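Local coordinates for transmembrane beta-barrels (PDB 6X9Z), which forms a de novo designed eight-stranded antiparallel barrel intended to fold in and span a lipid membrane, with no natural function assigned, at residues G6-Y11 and G26-A31; F37-Y42 and Y69-F74. All blocks are in the same frame, centred on the assembly; numbering follows the deposited sequence.

Both contacts belong to one closed antiparallel barrel, with centres about 10 Å apart, but they work in different ways. Contact 1 joins the neighbouring strands 8-17 and 22-31 of a hairpin by a backbone ladder and reaches from the outer surface to the interior; it is partly buried and covers 600 Å². Contact 2 is a buried meeting mainly of side chains, 176 Å², between strands 36-45 and 66-77, which have strand 49-59 between them. Strands 22-31 and 36-45 are themselves sheet neighbours, and Asp39 ties the two chemistries together: its carboxylate is hydrogen-bonded to Tyr11 and Gln29 of contact 1 and forms the salt bridge of contact 2.

Contact 1 of 2, residues G6-Y11 and G26-A31; sequences GTLMVY and GGAQYA
The hairpin of strands 8-17 and 22-31 is zipped here as an antiparallel ladder, in which Met9-Gln29 and Tyr11-Gly27 are hydrogen-bonded pairs and Leu8-Tyr30 and Val10-Ala28 non-hydrogen-bonded ones. The axes of 8-11 and 26-31 run at 158° to each other. Met9 and Gln29 exchange two bonds, the Gln29 N to Met9 O one being 2.9 Å long, and Gly6 N to Ala31 O, 2.8 Å, extends the bonding past the start of strand 8-17.

On the interior face, Tyr11 chi1 of 67° puts CG between its own N and carbonyl carbon and sends the ring across to lie over Gly27. Gly27 CA sits 4.1 Å from the Tyr11 ring centroid and 22° off the normal, a CH-pi contact. A CB on Gly27 would come within 2.9 Å of Tyr11 OH, a clash; the pairing matches the aromatic rescue of glycine in beta sheets. Gln29 CG lies alongside, 3.8 Å from Tyr11 CE2.

On the outer face, Leu8 crosses Tyr30 at about a right angle, its CD1 at the ring edge, 3.9 Å from Tyr30 CD2.

Inward, Tyr11 OH and Gln29 NE2 both bond to Asp39, so the Tyr11 hydroxyl and the Gln29 NE2 are satisfied, whereas the outer face offers largely apolar groups, consistent with a lipid-facing wall.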
loop_
_atom_site.group_PDB
_atom_site.type_symbol
_atom_site.label_atom_id
_atom_site.label_comp_id
_atom_site.label_asym_id
_atom_site.label_seq_id
_atom_site.Cartn_x
_atom_site.Cartn_y
_atom_site.Cartn_z
ATOM N N GLY A 6 6.146 7.918 -13.599
ATOM C CA GLY A 6 7.065 6.856 -13.930
ATOM C C GLY A 6 7.854 6.326 -12.754
ATOM O O GLY A 6 8.592 5.347 -12.915
ATOM N N THR A 7 7.734 6.952 -11.586
ATOM C CA THR A 7 8.390 6.443 -10.389
ATOM C C THR A 7 7.831 5.069 -10.047
ATOM O O THR A 7 6.612 4.893 -9.959
ATOM C CB THR A 7 8.193 7.403 -9.218
ATOM O OG1 THR A 7 8.856 8.643 -9.499
ATOM C CG2 THR A 7 8.765 6.806 -7.938
ATOM N N LEU A 8 8.717 4.096 -9.876
ATOM C CA LEU A 8 8.344 2.750 -9.466
ATOM C C LEU A 8 8.945 2.473 -8.099
ATOM O O LEU A 8 10.144 2.688 -7.884
ATOM C CB LEU A 8 8.823 1.706 -10.473
ATOM C CG LEU A 8 8.384 0.266 -10.189
ATOM C CD1 LEU A 8 6.882 0.133 -10.276
ATOM C CD2 LEU A 8 9.072 -0.695 -11.154
ATOM N N MET A 9 8.113 2.009 -7.175
ATOM C CA MET A 9 8.573 1.695 -5.833
ATOM C C MET A 9 8.035 0.335 -5.429
ATOM O O MET A 9 6.834 0.080 -5.548
ATOM C CB MET A 9 8.145 2.773 -4.839
ATOM C CG MET A 9 8.938 4.058 -5.005
ATOM S SD MET A 9 8.577 5.205 -3.680
ATOM C CE MET A 9 6.867 5.553 -4.064
ATOM N N VAL A 10 8.932 -0.530 -4.973
ATOM C CA VAL A 10 8.568 -1.822 -4.413
ATOM C C VAL A 10 8.472 -1.662 -2.904
ATOM O O VAL A 10 9.354 -1.063 -2.278
ATOM C CB VAL A 10 9.600 -2.899 -4.788
ATOM C CG1 VAL A 10 9.319 -4.187 -4.035
ATOM C CG2 VAL A 10 9.586 -3.137 -6.286
ATOM N N TYR A 11 7.397 -2.186 -2.323
ATOM C CA TYR A 11 7.165 -2.070 -0.897
ATOM C C TYR A 11 6.939 -3.448 -0.296
ATOM O O TYR A 11 6.537 -4.390 -0.985
ATOM C CB TYR A 11 5.965 -1.161 -0.596
ATOM C CG TYR A 11 4.623 -1.702 -1.046
ATOM C CD1 TYR A 11 3.886 -2.549 -0.226
ATOM C CD2 TYR A 11 4.081 -1.348 -2.276
ATOM C CE1 TYR A 11 2.660 -3.039 -0.615
ATOM C CE2 TYR A 11 2.848 -1.836 -2.677
ATOM C CZ TYR A 11 2.142 -2.683 -1.839
ATOM O OH TYR A 11 0.912 -3.173 -2.223
ATOM N N GLY A 26 3.620 -7.825 -0.153
ATOM C CA GLY A 26 4.684 -7.315 -0.998
ATOM C C GLY A 26 4.110 -6.892 -2.333
ATOM O O GLY A 26 3.251 -7.588 -2.888
ATOM N N GLY A 27 4.561 -5.756 -2.857
ATOM C CA GLY A 27 4.004 -5.257 -4.101
ATOM C C GLY A 27 4.706 -4.048 -4.687
ATOM O O GLY A 27 5.888 -3.815 -4.410
ATOM N N ALA A 28 3.986 -3.262 -5.487
ATOM C CA ALA A 28 4.572 -2.085 -6.108
ATOM C C ALA A 28 3.524 -0.993 -6.251
ATOM O O ALA A 28 2.329 -1.267 -6.384
ATOM C CB ALA A 28 5.176 -2.415 -7.476
ATOM N N GLN A 29 3.994 0.247 -6.220
ATOM C CA GLN A 29 3.181 1.422 -6.495
ATOM C C GLN A 29 3.845 2.194 -7.624
ATOM O O GLN A 29 5.014 2.580 -7.514
ATOM C CB GLN A 29 3.026 2.291 -5.244
ATOM C CG GLN A 29 2.215 1.619 -4.136
ATOM C CD GLN A 29 2.098 2.467 -2.879
ATOM O OE1 GLN A 29 2.870 3.404 -2.672
ATOM N NE2 GLN A 29 1.124 2.140 -2.033
ATOM N N TYR A 30 3.105 2.411 -8.706
ATOM C CA TYR A 30 3.622 3.074 -9.893
ATOM C C TYR A 30 2.834 4.356 -10.114
ATOM O O TYR A 30 1.615 4.312 -10.307
ATOM C CB TYR A 30 3.533 2.152 -11.110
ATOM C CG TYR A 30 4.037 2.782 -12.387
ATOM C CD1 TYR A 30 3.152 3.283 -13.328
ATOM C CD2 TYR A 30 5.398 2.886 -12.647
ATOM C CE1 TYR A 30 3.602 3.865 -14.491
ATOM C CE2 TYR A 30 5.858 3.469 -13.812
ATOM C CZ TYR A 30 4.952 3.956 -14.728
ATOM O OH TYR A 30 5.383 4.536 -15.895
ATOM N N ALA A 31 3.527 5.491 -10.077
ATOM C CA ALA A 31 2.897 6.788 -10.302
ATOM C C ALA A 31 2.683 6.974 -11.798
ATOM O O ALA A 31 3.648 7.076 -12.561
ATOM C CB ALA A 31 3.756 7.910 -9.727
#

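Contact 2 of 2, residues F37-Y42 and Y69-F74; sequences FLDVGY and YVKAGF
Lys71 and Asp39 meet because their torsions aim both side chains into the barrel: Lys71 CG lies between the backbone N and the carbonyl carbon (chi1 74°) with the chain extended beyond it, while Asp39 holds CG opposite its own N (chi1 -165°). The extended lysine chain reaches its partner with Lys71 NZ 3.0 Å from Asp39 OD2, a salt bridge that is also a hydrogen bond. The ammonium comes from above the carboxylate, 40° out of its plane, and Lys71 CD passes 3.6 Å from Asp39 OD2 on the way.

Beside this pair, Phe37 crosses both Lys71 and Tyr69 at about a right angle. Its far end does the touching: Phe37 CZ is 3.8 Å from Lys71 CB, and Phe37 CE2 is 4.1 Å from Tyr69 CB. The aromatic ring thus packs against the root of the lysine chain, while the charged tip continues to the acid.

With the bonds from Tyr11 and Gln29, three bonds hold the buried carboxylate and limit its rotation. A leucine in place of Lys71 would probably leave the Asp39 carboxylate without its positive mate, held by Tyr11 and Gln29 alone of the partners described.

The axes of segments 37-42 and 69-74 come no closer than 8.5 Å, and the two meet mainly through side chains inside the barrel, with no backbone hydrogen bond between them. Strand 49-59 lies between their strands in the sheet, pairing with strand 36-45 through Gly55 and Gly57. Tyr69 OH is hydrogen-bonded to Glu103 of strand 98-106, toward which Lys71 NZ makes a long, weak ion pair, as it does toward Glu53.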
loop_
_atom_site.group_PDB
_atom_site.type_symbol
_atom_site.label_atom_id
_atom_site.label_comp_id
_atom_site.label_asym_id
_atom_site.label_seq_id
_atom_site.Cartn_x
_atom_site.Cartn_y
_atom_site.Cartn_z
ATOM N N PHE A 37 -1.704 7.001 -8.931
ATOM C CA PHE A 37 -0.776 5.885 -8.975
ATOM C C PHE A 37 -1.559 4.582 -9.010
ATOM O O PHE A 37 -2.704 4.516 -8.557
ATOM C CB PHE A 37 0.195 5.894 -7.784
ATOM C CG PHE A 37 -0.467 5.716 -6.441
ATOM C CD1 PHE A 37 -0.537 4.465 -5.849
ATOM C CD2 PHE A 37 -0.997 6.803 -5.763
ATOM C CE1 PHE A 37 -1.136 4.302 -4.614
ATOM C CE2 PHE A 37 -1.603 6.643 -4.530
ATOM C CZ PHE A 37 -1.665 5.393 -3.953
ATOM N N LEU A 38 -0.933 3.558 -9.578
ATOM C CA LEU A 38 -1.454 2.204 -9.553
ATOM C C LEU A 38 -0.745 1.421 -8.461
ATOM O O LEU A 38 0.401 1.711 -8.107
ATOM C CB LEU A 38 -1.274 1.514 -10.908
ATOM C CG LEU A 38 -2.001 2.211 -12.061
ATOM C CD1 LEU A 38 -1.685 1.555 -13.401
ATOM C CD2 LEU A 38 -3.502 2.232 -11.813
ATOM N N ASP A 39 -1.452 0.439 -7.913
ATOM C CA ASP A 39 -0.926 -0.396 -6.845
ATOM C C ASP A 39 -1.286 -1.837 -7.157
ATOM O O ASP A 39 -2.450 -2.145 -7.425
ATOM C CB ASP A 39 -1.491 0.026 -5.483
ATOM C CG ASP A 39 -0.715 -0.557 -4.317
ATOM O OD1 ASP A 39 -0.235 -1.706 -4.421
ATOM O OD2 ASP A 39 -0.585 0.136 -3.286
ATOM N N VAL A 40 -0.280 -2.700 -7.162
ATOM C CA VAL A 40 -0.461 -4.141 -7.235
ATOM C C VAL A 40 0.373 -4.753 -6.125
ATOM O O VAL A 40 1.417 -4.218 -5.737
ATOM C CB VAL A 40 -0.059 -4.723 -8.608
ATOM C CG1 VAL A 40 -0.940 -4.150 -9.711
ATOM C CG2 VAL A 40 1.405 -4.438 -8.896
ATOM N N GLY A 41 -0.099 -5.878 -5.602
ATOM C CA GLY A 41 0.617 -6.527 -4.527
ATOM C C GLY A 41 0.103 -7.916 -4.222
ATOM O O GLY A 41 -1.081 -8.206 -4.407
ATOM N N TYR A 42 0.997 -8.786 -3.769
ATOM C CA TYR A 42 0.652 -10.135 -3.345
ATOM C C TYR A 42 0.795 -10.198 -1.832
ATOM O O TYR A 42 1.825 -9.786 -1.284
ATOM C CB TYR A 42 1.547 -11.173 -4.024
ATOM C CG TYR A 42 1.165 -12.614 -3.751
ATOM C CD1 TYR A 42 0.294 -13.297 -4.590
ATOM C CD2 TYR A 42 1.684 -13.292 -2.658
ATOM C CE1 TYR A 42 -0.052 -14.617 -4.342
ATOM C CE2 TYR A 42 1.345 -14.608 -2.403
ATOM C CZ TYR A 42 0.479 -15.267 -3.250
ATOM O OH TYR A 42 0.137 -16.580 -3.001
ATOM N N TYR A 69 -0.854 9.619 1.007
ATOM C CA TYR A 69 -1.600 8.975 -0.063
ATOM C C TYR A 69 -2.885 8.389 0.500
ATOM O O TYR A 69 -2.960 8.026 1.677
ATOM C CB TYR A 69 -0.776 7.879 -0.760
ATOM C CG TYR A 69 -0.460 6.680 0.104
ATOM C CD1 TYR A 69 -1.281 5.560 0.093
ATOM C CD2 TYR A 69 0.658 6.666 0.929
ATOM C CE1 TYR A 69 -1.004 4.462 0.880
ATOM C CE2 TYR A 69 0.944 5.567 1.723
ATOM C CZ TYR A 69 0.107 4.469 1.693
ATOM O OH TYR A 69 0.384 3.375 2.478
ATOM N N VAL A 70 -3.900 8.332 -0.353
ATOM C CA VAL A 70 -5.113 7.568 -0.103
ATOM C C VAL A 70 -5.284 6.628 -1.285
ATOM O O VAL A 70 -4.944 6.980 -2.420
ATOM C CB VAL A 70 -6.350 8.476 0.094
ATOM C CG1 VAL A 70 -6.603 9.326 -1.138
ATOM C CG2 VAL A 70 -7.591 7.655 0.464
ATOM N N LYS A 71 -5.749 5.414 -1.019
ATOM C CA LYS A 71 -5.842 4.429 -2.082
ATOM C C LYS A 71 -7.020 3.513 -1.810
ATOM O O LYS A 71 -7.474 3.370 -0.672
ATOM C CB LYS A 71 -4.550 3.615 -2.215
ATOM C CG LYS A 71 -4.341 2.587 -1.120
ATOM C CD LYS A 71 -3.045 1.823 -1.338
ATOM C CE LYS A 71 -2.905 0.689 -0.332
ATOM N NZ LYS A 71 -1.601 -0.017 -0.451
ATOM N N ALA A 72 -7.517 2.904 -2.882
ATOM C CA ALA A 72 -8.572 1.910 -2.788
ATOM C C ALA A 72 -8.358 0.886 -3.890
ATOM O O ALA A 72 -7.783 1.191 -4.937
ATOM C CB ALA A 72 -9.968 2.539 -2.896
ATOM N N GLY A 73 -8.819 -0.333 -3.637
ATOM C CA GLY A 73 -8.702 -1.391 -4.618
ATOM C C GLY A 73 -9.508 -2.618 -4.247
ATOM O O GLY A 73 -10.527 -2.517 -3.556
ATOM N N PHE A 74 -9.054 -3.786 -4.695
ATOM C CA PHE A 74 -9.741 -5.037 -4.419
ATOM C C PHE A 74 -8.716 -6.124 -4.138
ATOM O O PHE A 74 -7.621 -6.128 -4.706
ATOM C CB PHE A 74 -10.645 -5.451 -5.587
ATOM C CG PHE A 74 -11.724 -4.456 -5.897
ATOM C CD1 PHE A 74 -12.944 -4.518 -5.251
ATOM C CD2 PHE A 74 -11.514 -3.454 -6.829
ATOM C CE1 PHE A 74 -13.940 -3.603 -5.531
ATOM C CE2 PHE A 74 -12.505 -2.533 -7.110
ATOM C CZ PHE A 74 -13.719 -2.611 -6.461
#